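Local structure of beta-lactamase-like protein (Koribacter versatilis, 6B9V) at residues 27-37 / 232-240; 73-84 / 105-116. The protein is a metallo-beta-lactamase-fold diphosphatase of the PhnP family that cleaves reactive FAD photoproducts, with two manganese ions in its metal centre. All coordinates share one frame; numbering follows the deposited sequence.

Contact 1: 27-37 / 232-240; sequences VCSSSDPHDRR and ISHDLPHEE. With ZN (zinc ion), chain F.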
loop_
_atom_site.group_PDB
_atom_site.type_symbol
_atom_site.label_atom_id
_atom_site.label_comp_id
_atom_site.label_asym_id
_atom_site.label_seq_id
_atom_site.Cartn_x
_atom_site.Cartn_y
_atom_site.Cartn_z
ATOM N N VAL A 27 1.922 -8.327 21.252
ATOM C CA VAL A 27 1.958 -6.983 20.660
ATOM C C VAL A 27 1.020 -6.888 19.444
ATOM O O VAL A 27 0.291 -5.894 19.277
ATOM C CB VAL A 27 3.408 -6.582 20.286
ATOM C CG1 VAL A 27 3.458 -5.240 19.534
ATOM C CG2 VAL A 27 4.265 -6.502 21.560
ATOM N N CYS A 28 0.996 -7.927 18.608
ATOM C CA CYS A 28 0.099 -7.893 17.443
ATOM C C CYS A 28 -1.371 -7.956 17.862
ATOM O O CYS A 28 -2.253 -7.564 17.096
ATOM C CB CYS A 28 0.432 -9.034 16.466
ATOM S SG CYS A 28 2.018 -8.738 15.574
ATOM N N SER A 29 -1.626 -8.433 19.077
ATOM C CA SER A 29 -2.981 -8.561 19.605
ATOM C C SER A 29 -3.339 -7.354 20.453
ATOM O O SER A 29 -4.438 -7.275 20.976
ATOM C CB SER A 29 -3.125 -9.838 20.457
ATOM O OG SER A 29 -2.834 -10.990 19.690
ATOM N N SER A 30 -2.394 -6.436 20.611
ATOM C CA SER A 30 -2.570 -5.306 21.509
ATOM C C SER A 30 -3.728 -4.407 21.072
ATOM O O SER A 30 -3.969 -4.221 19.877
ATOM C CB SER A 30 -1.288 -4.476 21.572
ATOM O OG SER A 30 -1.506 -3.276 22.296
ATOM N N SER A 31 -4.415 -3.808 22.034
ATOM C CA SER A 31 -5.442 -2.828 21.692
ATOM C C SER A 31 -4.966 -1.405 21.954
ATOM O O SER A 31 -5.728 -0.450 21.810
ATOM C CB SER A 31 -6.733 -3.108 22.457
ATOM O OG SER A 31 -7.421 -4.187 21.852
ATOM N N ASP A 32 -3.698 -1.271 22.329
ATOM C CA ASP A 32 -3.081 0.045 22.468
ATOM C C ASP A 32 -2.896 0.629 21.074
ATOM O O ASP A 32 -2.195 0.048 20.247
ATOM C CB ASP A 32 -1.743 -0.073 23.219
ATOM C CG ASP A 32 -1.090 1.285 23.530
ATOM O OD1 ASP A 32 -1.471 2.323 22.946
ATOM O OD2 ASP A 32 -0.159 1.300 24.365
ATOM N N PRO A 33 -3.528 1.778 20.798
ATOM C CA PRO A 33 -3.407 2.391 19.467
ATOM C C PRO A 33 -1.955 2.597 19.013
ATOM O O PRO A 33 -1.660 2.505 17.816
ATOM C CB PRO A 33 -4.113 3.747 19.638
ATOM C CG PRO A 33 -5.072 3.524 20.755
ATOM C CD PRO A 33 -4.424 2.541 21.685
ATOM N N HIS A 34 -1.045 2.852 19.950
ATOM C CA HIS A 34 0.343 3.115 19.555
ATOM C C HIS A 34 1.075 1.824 19.171
ATOM O O HIS A 34 2.169 1.872 18.628
ATOM C CB HIS A 34 1.103 3.839 20.677
ATOM C CG HIS A 34 0.679 5.273 20.866
ATOM N ND1 HIS A 34 -0.182 5.910 20.010
ATOM C CD2 HIS A 34 1.008 6.176 21.826
ATOM C CE1 HIS A 34 -0.373 7.158 20.426
ATOM N NE2 HIS A 34 0.333 7.338 21.524
ATOM N N ASP A 35 0.464 0.672 19.435
ATOM C CA ASP A 35 1.030 -0.590 18.963
ATOM C C ASP A 35 0.603 -0.893 17.522
ATOM O O ASP A 35 1.009 -1.904 16.960
ATOM C CB ASP A 35 0.632 -1.755 19.886
ATOM C CG ASP A 35 1.519 -1.858 21.126
ATOM O OD1 ASP A 35 2.730 -1.590 21.029
ATOM O OD2 ASP A 35 1.001 -2.221 22.202
ATOM N N ARG A 36 -0.234 -0.029 16.942
ATOM C CA ARG A 36 -0.554 -0.106 15.524
ATOM C C ARG A 36 0.385 0.815 14.784
ATOM O O ARG A 36 0.401 2.023 15.034
ATOM C CB ARG A 36 -2.008 0.288 15.244
ATOM C CG ARG A 36 -2.399 0.238 13.765
ATOM C CD ARG A 36 -3.837 0.799 13.554
ATOM N NE ARG A 36 -4.390 0.562 12.214
ATOM C CZ ARG A 36 -4.091 1.293 11.139
ATOM N NH1 ARG A 36 -3.219 2.286 11.237
ATOM N NH2 ARG A 36 -4.644 1.026 9.960
ATOM N N ARG A 37 1.173 0.244 13.878
ATOM C CA ARG A 37 2.236 0.999 13.227
ATOM C C ARG A 37 2.274 0.765 11.713
ATOM O O ARG A 37 2.494 -0.357 11.265
ATOM C CB ARG A 37 3.592 0.620 13.839
ATOM C CG ARG A 37 3.659 0.667 15.376
ATOM C CD ARG A 37 5.138 0.461 15.805
ATOM N NE ARG A 37 5.291 0.388 17.253
ATOM C CZ ARG A 37 5.434 1.439 18.061
ATOM N NH1 ARG A 37 5.423 2.676 17.581
ATOM N NH2 ARG A 37 5.583 1.250 19.365
ATOM N N ILE A 232 9.962 0.210 14.163
ATOM C CA ILE A 232 9.751 -0.691 15.293
ATOM C C ILE A 232 8.956 -1.943 14.907
ATOM O O ILE A 232 7.941 -1.834 14.222
ATOM C CB ILE A 232 9.002 0.042 16.415
ATOM C CG1 ILE A 232 9.845 1.221 16.937
ATOM C CG2 ILE A 232 8.620 -0.924 17.546
ATOM C CD1 ILE A 232 9.011 2.292 17.601
ATOM N N SER A 233 9.416 -3.109 15.365
ATOM C CA SER A 233 8.754 -4.393 15.079
ATOM C C SER A 233 7.855 -4.851 16.231
ATOM O O SER A 233 7.826 -4.224 17.294
ATOM C CB SER A 233 9.805 -5.478 14.799
ATOM O OG SER A 233 10.367 -5.942 16.020
ATOM N N HIS A 234 7.129 -5.957 16.042
ATOM C CA HIS A 234 6.264 -6.458 17.109
ATOM C C HIS A 234 7.033 -6.994 18.320
ATOM O O HIS A 234 6.445 -7.385 19.334
ATOM C CB HIS A 234 5.277 -7.523 16.557
ATOM C CG HIS A 234 5.912 -8.756 15.986
ATOM N ND1 HIS A 234 5.258 -9.962 15.832
ATOM C CD2 HIS A 234 7.193 -8.982 15.594
ATOM C CE1 HIS A 234 6.088 -10.857 15.329
ATOM N NE2 HIS A 234 7.269 -10.289 15.177
ATOM N N ASP A 235 8.355 -6.975 18.235
ATOM C CA ASP A 235 9.187 -7.373 19.363
ATOM C C ASP A 235 9.124 -6.371 20.515
ATOM O O ASP A 235 9.483 -6.710 21.638
ATOM C CB ASP A 235 10.647 -7.536 18.916
ATOM C CG ASP A 235 11.454 -8.409 19.858
ATOM O OD1 ASP A 235 11.004 -9.538 20.135
ATOM O OD2 ASP A 235 12.533 -7.964 20.326
ATOM N N LEU A 236 8.697 -5.137 20.231
ATOM C CA LEU A 236 8.742 -4.061 21.222
ATOM C C LEU A 236 7.355 -3.502 21.567
ATOM O O LEU A 236 6.783 -2.737 20.783
ATOM C CB LEU A 236 9.638 -2.920 20.714
ATOM C CG LEU A 236 11.080 -3.267 20.318
ATOM C CD1 LEU A 236 11.804 -2.075 19.688
ATOM C CD2 LEU A 236 11.835 -3.740 21.526
ATOM N N PRO A 237 6.823 -3.859 22.748
ATOM C CA PRO A 237 5.537 -3.324 23.231
ATOM C C PRO A 237 5.665 -1.831 23.497
ATOM O O PRO A 237 6.658 -1.429 24.100
ATOM C CB PRO A 237 5.288 -4.096 24.539
ATOM C CG PRO A 237 6.254 -5.249 24.519
ATOM C CD PRO A 237 7.430 -4.784 23.720
ATOM N N HIS A 238 4.701 -1.017 23.082
ATOM C CA HIS A 238 4.936 0.429 23.115
ATOM C C HIS A 238 5.088 0.973 24.541
ATOM O O HIS A 238 6.143 1.509 24.909
ATOM C CB HIS A 238 3.817 1.183 22.385
ATOM C CG HIS A 238 4.058 2.660 22.300
ATOM N ND1 HIS A 238 4.884 3.223 21.351
ATOM C CD2 HIS A 238 3.607 3.682 23.068
ATOM C CE1 HIS A 238 4.939 4.530 21.541
ATOM N NE2 HIS A 238 4.156 4.838 22.563
ATOM N N GLU A 239 4.050 0.816 25.352
ATOM C CA GLU A 239 4.009 1.460 26.647
ATOM C C GLU A 239 5.010 0.809 27.596
ATOM O O GLU A 239 5.696 1.495 28.356
ATOM C CB GLU A 239 2.591 1.415 27.226
ATOM C CG GLU A 239 2.329 2.397 28.367
ATOM C CD GLU A 239 2.447 3.857 27.944
ATOM O OE1 GLU A 239 2.296 4.163 26.740
ATOM O OE2 GLU A 239 2.702 4.704 28.824
ATOM N N GLU A 240 5.112 -0.513 27.539
ATOM C CA GLU A 240 5.988 -1.216 28.461
ATOM C C GLU A 240 7.445 -0.841 28.196
ATOM O O GLU A 240 8.226 -0.708 29.137
ATOM C CB GLU A 240 5.798 -2.734 28.358
ATOM C CG GLU A 240 6.313 -3.464 29.577
ATOM C CD GLU A 240 5.946 -4.936 29.593
ATOM O OE1 GLU A 240 5.093 -5.366 28.775
ATOM O OE2 GLU A 240 6.509 -5.659 30.443
HETATM ZN ZN ZN F . 3.345 -10.440 16.384
HETATM O O HOH W 1 1.501 -0.784 24.455
HETATM O O HOH W 2 4.903 -1.647 19.236
#
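H34 lays its CB over the middle of the H238 imidazole, 3.5 Å from the ring centroid and close to the ring normal, a CH-pi contact. Its own ring then turns an edge toward the same face, an offset edge-to-face pair with planes 77° apart. With CG anti to the backbone N (chi1 -176°), the H238 imidazole reaches across to 27-37. At the rim of that ring R37 NH2 donates to H238 ND1 over 2.9 Å, in the imidazole plane though tilted from the guanidinium's own. ND1 of H238 is therefore an acceptor, and the ring is held by a face contact and an in-plane bond. The R37 guanidinium is itself layered: I232 CD1 lies over one face and the carbonyl oxygen of H34 over the other, while NH1 has S12 and A252 as outside partners.

Earlier in both segments, C28 and H234 complete a zinc site of three cysteines and one histidine with C23 and C25. C28 SG binds the zinc at 2.3 Å and H234 ND1 at 2.0 Å. H234 holds its CG between backbone N and carbonyl carbon (chi1 62°), with the imidazole turned to the metal, and C28 SG sits at the ring edge. Beside the site V27 CG2 packs 3.2 Å from H234 O and 3.8 Å from P237 CG.

D35 meets the start of helix 238-244. D35 OD1 accepts from H238 N at 2.9 Å through its syn lone pair, and OD2 accepts from S30 OG on the anti side. Two waters extend the network: one donates hydrogen bonds to D32 OD2 and D35 OD2 and accepts from E239 N, the other joins D35 OD1, R37 NE and L236 O.

Contact 2: 73-84 / 105-116; sequences AIVYTHGHADHI and PLYANEKTERVL. With MN (manganese (II) ion), chain D; MN (manganese (II) ion), chain C.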
loop_
_atom_site.group_PDB
_atom_site.type_symbol
_atom_site.label_atom_id
_atom_site.label_comp_id
_atom_site.label_asym_id
_atom_site.label_seq_id
_atom_site.Cartn_x
_atom_site.Cartn_y
_atom_site.Cartn_z
ATOM N N ALA A 73 8.007 18.489 -2.025
ATOM C CA ALA A 73 9.182 17.726 -2.386
ATOM C C ALA A 73 9.136 16.383 -1.673
ATOM O O ALA A 73 8.566 16.264 -0.584
ATOM C CB ALA A 73 10.467 18.501 -2.026
ATOM N N ILE A 74 9.714 15.367 -2.310
ATOM C CA ILE A 74 9.870 14.056 -1.694
ATOM C C ILE A 74 11.351 13.705 -1.634
ATOM O O ILE A 74 12.079 13.848 -2.622
ATOM C CB ILE A 74 9.102 12.964 -2.473
ATOM C CG1 ILE A 74 7.612 13.323 -2.531
ATOM C CG2 ILE A 74 9.347 11.572 -1.844
ATOM C CD1 ILE A 74 6.776 12.423 -3.400
ATOM N N VAL A 75 11.793 13.257 -0.470
ATOM C CA VAL A 75 13.194 12.909 -0.254
ATOM C C VAL A 75 13.292 11.438 0.161
ATOM O O VAL A 75 12.560 11.013 1.053
ATOM C CB VAL A 75 13.826 13.807 0.832
ATOM C CG1 VAL A 75 15.285 13.421 1.061
ATOM C CG2 VAL A 75 13.746 15.270 0.420
ATOM N N TYR A 76 14.179 10.670 -0.473
ATOM C CA TYR A 76 14.319 9.249 -0.150
ATOM C C TYR A 76 15.553 8.904 0.686
ATOM O O TYR A 76 16.656 9.388 0.407
ATOM C CB TYR A 76 14.353 8.417 -1.439
ATOM C CG TYR A 76 12.981 8.313 -2.075
ATOM C CD1 TYR A 76 12.579 9.216 -3.050
ATOM C CD2 TYR A 76 12.087 7.331 -1.678
ATOM C CE1 TYR A 76 11.311 9.138 -3.631
ATOM C CE2 TYR A 76 10.823 7.244 -2.238
ATOM C CZ TYR A 76 10.445 8.146 -3.231
ATOM O OH TYR A 76 9.182 8.072 -3.800
ATOM N N THR A 77 15.364 8.034 1.682
ATOM C CA THR A 77 16.504 7.469 2.420
ATOM C C THR A 77 17.201 6.350 1.618
ATOM O O THR A 77 18.440 6.296 1.554
ATOM C CB THR A 77 16.068 6.909 3.797
ATOM O OG1 THR A 77 15.079 5.889 3.606
ATOM C CG2 THR A 77 15.505 8.016 4.686
ATOM N N HIS A 78 16.402 5.463 1.008
ATOM C CA HIS A 78 16.924 4.346 0.222
ATOM C C HIS A 78 15.783 3.651 -0.513
ATOM O O HIS A 78 14.627 4.070 -0.405
ATOM C CB HIS A 78 17.699 3.321 1.090
ATOM C CG HIS A 78 16.863 2.584 2.096
ATOM N ND1 HIS A 78 16.048 3.226 3.013
ATOM C CD2 HIS A 78 16.761 1.261 2.387
ATOM C CE1 HIS A 78 15.474 2.336 3.795
ATOM N NE2 HIS A 78 15.885 1.132 3.437
ATOM N N GLY A 79 16.115 2.585 -1.236
ATOM C CA GLY A 79 15.197 2.002 -2.209
ATOM C C GLY A 79 14.447 0.730 -1.855
ATOM O O GLY A 79 13.803 0.130 -2.728
ATOM N N HIS A 80 14.522 0.308 -0.593
ATOM C CA HIS A 80 13.772 -0.860 -0.143
ATOM C C HIS A 80 12.267 -0.648 -0.294
ATOM O O HIS A 80 11.776 0.475 -0.250
ATOM C CB HIS A 80 14.127 -1.204 1.312
ATOM C CG HIS A 80 15.453 -1.889 1.449
ATOM N ND1 HIS A 80 16.129 -1.989 2.647
ATOM C CD2 HIS A 80 16.222 -2.513 0.529
ATOM C CE1 HIS A 80 17.266 -2.640 2.454
ATOM N NE2 HIS A 80 17.345 -2.968 1.178
ATOM N N ALA A 81 11.546 -1.745 -0.492
ATOM C CA ALA A 81 10.123 -1.698 -0.806
ATOM C C ALA A 81 9.271 -0.933 0.208
ATOM O O ALA A 81 8.338 -0.199 -0.185
ATOM C CB ALA A 81 9.597 -3.119 -0.962
ATOM N N ASP A 82 9.583 -1.093 1.499
ATOM C CA ASP A 82 8.802 -0.428 2.532
ATOM C C ASP A 82 9.002 1.093 2.534
ATOM O O ASP A 82 8.303 1.799 3.275
ATOM C CB ASP A 82 9.093 -1.019 3.937
ATOM C CG ASP A 82 10.590 -1.119 4.272
ATOM O OD1 ASP A 82 11.403 -1.544 3.430
ATOM O OD2 ASP A 82 10.931 -0.801 5.429
ATOM N N HIS A 83 9.901 1.590 1.681
ATOM C CA HIS A 83 10.192 3.024 1.595
ATOM C C HIS A 83 9.820 3.634 0.239
ATOM O O HIS A 83 9.856 4.850 0.080
ATOM C CB HIS A 83 11.686 3.265 1.889
ATOM C CG HIS A 83 12.100 2.773 3.243
ATOM N ND1 HIS A 83 12.204 3.611 4.335
ATOM C CD2 HIS A 83 12.350 1.522 3.701
ATOM C CE1 HIS A 83 12.528 2.899 5.401
ATOM N NE2 HIS A 83 12.637 1.633 5.041
ATOM N N ILE A 84 9.468 2.796 -0.734
ATOM C CA ILE A 84 9.188 3.313 -2.088
ATOM C C ILE A 84 7.842 2.895 -2.691
ATOM O O ILE A 84 7.345 3.596 -3.579
ATOM C CB ILE A 84 10.292 2.911 -3.120
ATOM C CG1 ILE A 84 10.270 1.407 -3.423
ATOM C CG2 ILE A 84 11.679 3.385 -2.659
ATOM C CD1 ILE A 84 11.043 1.009 -4.687
ATOM N N PRO A 105 9.063 17.253 -7.349
ATOM C CA PRO A 105 10.461 16.820 -7.369
ATOM C C PRO A 105 10.750 15.691 -6.363
ATOM O O PRO A 105 10.339 15.761 -5.208
ATOM C CB PRO A 105 11.223 18.097 -7.005
ATOM C CG PRO A 105 10.273 18.855 -6.129
ATOM C CD PRO A 105 8.870 18.491 -6.572
ATOM N N LEU A 106 11.435 14.653 -6.833
ATOM C CA LEU A 106 11.902 13.555 -5.994
ATOM C C LEU A 106 13.407 13.650 -5.829
ATOM O O LEU A 106 14.116 13.887 -6.789
ATOM C CB LEU A 106 11.555 12.200 -6.600
ATOM C CG LEU A 106 10.185 11.950 -7.213
ATOM C CD1 LEU A 106 10.133 10.498 -7.661
ATOM C CD2 LEU A 106 9.064 12.261 -6.238
ATOM N N TYR A 107 13.900 13.444 -4.623
ATOM C CA TYR A 107 15.332 13.536 -4.387
ATOM C C TYR A 107 15.845 12.183 -3.926
ATOM O O TYR A 107 15.332 11.633 -2.958
ATOM C CB TYR A 107 15.631 14.628 -3.353
ATOM C CG TYR A 107 15.353 16.015 -3.885
ATOM C CD1 TYR A 107 14.067 16.548 -3.862
ATOM C CD2 TYR A 107 16.374 16.784 -4.432
ATOM C CE1 TYR A 107 13.810 17.825 -4.370
ATOM C CE2 TYR A 107 16.126 18.053 -4.938
ATOM C CZ TYR A 107 14.840 18.568 -4.903
ATOM O OH TYR A 107 14.584 19.828 -5.410
ATOM N N ALA A 108 16.844 11.646 -4.613
ATOM C CA ALA A 108 17.368 10.339 -4.218
ATOM C C ALA A 108 18.813 10.174 -4.631
ATOM O O ALA A 108 19.268 10.816 -5.587
ATOM C CB ALA A 108 16.509 9.212 -4.825
ATOM N N ASN A 109 19.552 9.326 -3.918
ATOM C CA ASN A 109 20.902 9.006 -4.367
ATOM C C ASN A 109 20.823 8.080 -5.577
ATOM O O ASN A 109 19.731 7.640 -5.952
ATOM C CB ASN A 109 21.758 8.398 -3.234
ATOM C CG ASN A 109 21.221 7.077 -2.705
ATOM O OD1 ASN A 109 20.405 6.408 -3.337
ATOM N ND2 ASN A 109 21.699 6.688 -1.527
ATOM N N GLU A 110 21.966 7.786 -6.186
ATOM C CA GLU A 110 21.970 7.034 -7.440
ATOM C C GLU A 110 21.369 5.621 -7.302
ATOM O O GLU A 110 20.642 5.169 -8.194
ATOM C CB GLU A 110 23.392 6.952 -7.997
ATOM C CG GLU A 110 23.493 6.384 -9.408
ATOM C CD GLU A 110 23.317 4.869 -9.455
ATOM O OE1 GLU A 110 23.788 4.182 -8.517
ATOM O OE2 GLU A 110 22.688 4.374 -10.417
ATOM N N LYS A 111 21.676 4.907 -6.224
ATOM C CA LYS A 111 21.153 3.542 -6.111
ATOM C C LYS A 111 19.621 3.553 -5.954
ATOM O O LYS A 111 18.889 2.715 -6.533
ATOM C CB LYS A 111 21.806 2.797 -4.944
ATOM C CG LYS A 111 21.680 1.271 -5.070
ATOM C CD LYS A 111 22.127 0.542 -3.806
ATOM C CE LYS A 111 22.057 -0.972 -3.974
ATOM N NZ LYS A 111 20.684 -1.454 -4.292
ATOM N N THR A 112 19.131 4.534 -5.202
ATOM C CA THR A 112 17.695 4.645 -4.973
ATOM C C THR A 112 16.977 5.075 -6.268
ATOM O O THR A 112 15.914 4.540 -6.613
ATOM C CB THR A 112 17.413 5.618 -3.827
ATOM O OG1 THR A 112 18.067 5.139 -2.635
ATOM C CG2 THR A 112 15.921 5.744 -3.578
ATOM N N GLU A 113 17.570 6.032 -6.977
ATOM C CA GLU A 113 17.071 6.443 -8.280
ATOM C C GLU A 113 16.968 5.241 -9.219
ATOM O O GLU A 113 15.953 5.067 -9.881
ATOM C CB GLU A 113 17.983 7.513 -8.886
ATOM C CG GLU A 113 17.626 7.872 -10.312
ATOM C CD GLU A 113 18.669 8.762 -10.958
ATOM O OE1 GLU A 113 19.342 9.515 -10.226
ATOM O OE2 GLU A 113 18.827 8.690 -12.192
ATOM N N ARG A 114 18.026 4.420 -9.261
ATOM C CA ARG A 114 18.070 3.224 -10.118
ATOM C C ARG A 114 16.879 2.288 -9.836
ATOM O O ARG A 114 16.180 1.808 -10.772
ATOM C CB ARG A 114 19.396 2.473 -9.907
ATOM C CG ARG A 114 19.853 1.584 -11.057
ATOM C CD ARG A 114 20.968 0.612 -10.610
ATOM N NE ARG A 114 22.003 1.265 -9.804
ATOM C CZ ARG A 114 22.941 0.625 -9.111
ATOM N NH1 ARG A 114 22.996 -0.700 -9.117
ATOM N NH2 ARG A 114 23.835 1.314 -8.408
ATOM N N VAL A 115 16.647 2.032 -8.550
ATOM C CA VAL A 115 15.520 1.178 -8.171
ATOM C C VAL A 115 14.163 1.810 -8.521
ATOM O O VAL A 115 13.276 1.135 -9.059
ATOM C CB VAL A 115 15.559 0.839 -6.657
ATOM C CG1 VAL A 115 14.319 0.052 -6.251
ATOM C CG2 VAL A 115 16.842 0.074 -6.315
ATOM N N LEU A 116 13.989 3.092 -8.215
ATOM C CA LEU A 116 12.734 3.784 -8.537
ATOM C C LEU A 116 12.405 3.775 -10.036
ATOM O O LEU A 116 11.261 3.494 -10.430
ATOM C CB LEU A 116 12.764 5.239 -8.050
ATOM C CG LEU A 116 12.663 5.486 -6.540
ATOM C CD1 LEU A 116 12.914 6.959 -6.238
ATOM C CD2 LEU A 116 11.297 5.063 -5.993
HETATM MN MN MN D . 15.827 -0.912 4.363
HETATM MN MN MN C . 12.929 -0.204 6.179
HETATM O O HOH W 3 18.263 8.102 -1.628
#
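Strands 73-75 and 105-108 run parallel, 17° apart in direction, joined by I74 N to P105 O, Y107 N to I74 O and Y76 N to Y107 O, the last at 2.9 Å. I74 and L106 lie side by side on one face of the sheet, I74 CD1 meeting L106 CD2 at 3.6 Å; on the other, V75 CG2 packs against Y107 CB.

Y76, H78, G79 and I84 meet helix 110-119. L116 CD1 sits over one face of the Y76 ring, while L116 CD2 meets I84 CB at 3.7 Å. T112 has OG1 beside its backbone N (chi1 -59°) and CG2 anti to it, which puts CG2 toward Y76 CB and OG1 toward H78 CA. N109 OD1 caps the helix, accepting from T112 N and T112 OG1. Lacking a side chain, G79 can bring its CA to 4.6 Å from T112 CA.

Residues 78-83 (HGHADH) are the HxHxDH motif of the metallo-beta-lactamase fold: H78 and H80 bind one manganese, D82 and H83 the other, and D178 bridges them. H78 ND1 donates to T77 OG1, leaving NE2 for the metal; that hydroxyl, itself partnered by D54 outside the segments, probably helps orient the ligand.

Overall arrangement
From the N terminus the chain leaves strand 2-9 and enters the loop holding 27-37, then builds strands 41-46 and 49-53 before reaching 73-84. Contact 2 closes a short loop, 20 residues between its segments, joining two neighbouring strands of the sheet that holds 41-46 and 49-53, and the helix that follows. Contact 1 closes a far longer one of 194 residues, when the chain returns after strand 226-230 of the other sheet; contact 2 is nested inside it. The two do not touch, their centres 28 Å apart. Contact 1 ties the early loop to the start of helix 238-244, and H231, next to 232-240, joins D82 and H83 of contact 2 at a manganese.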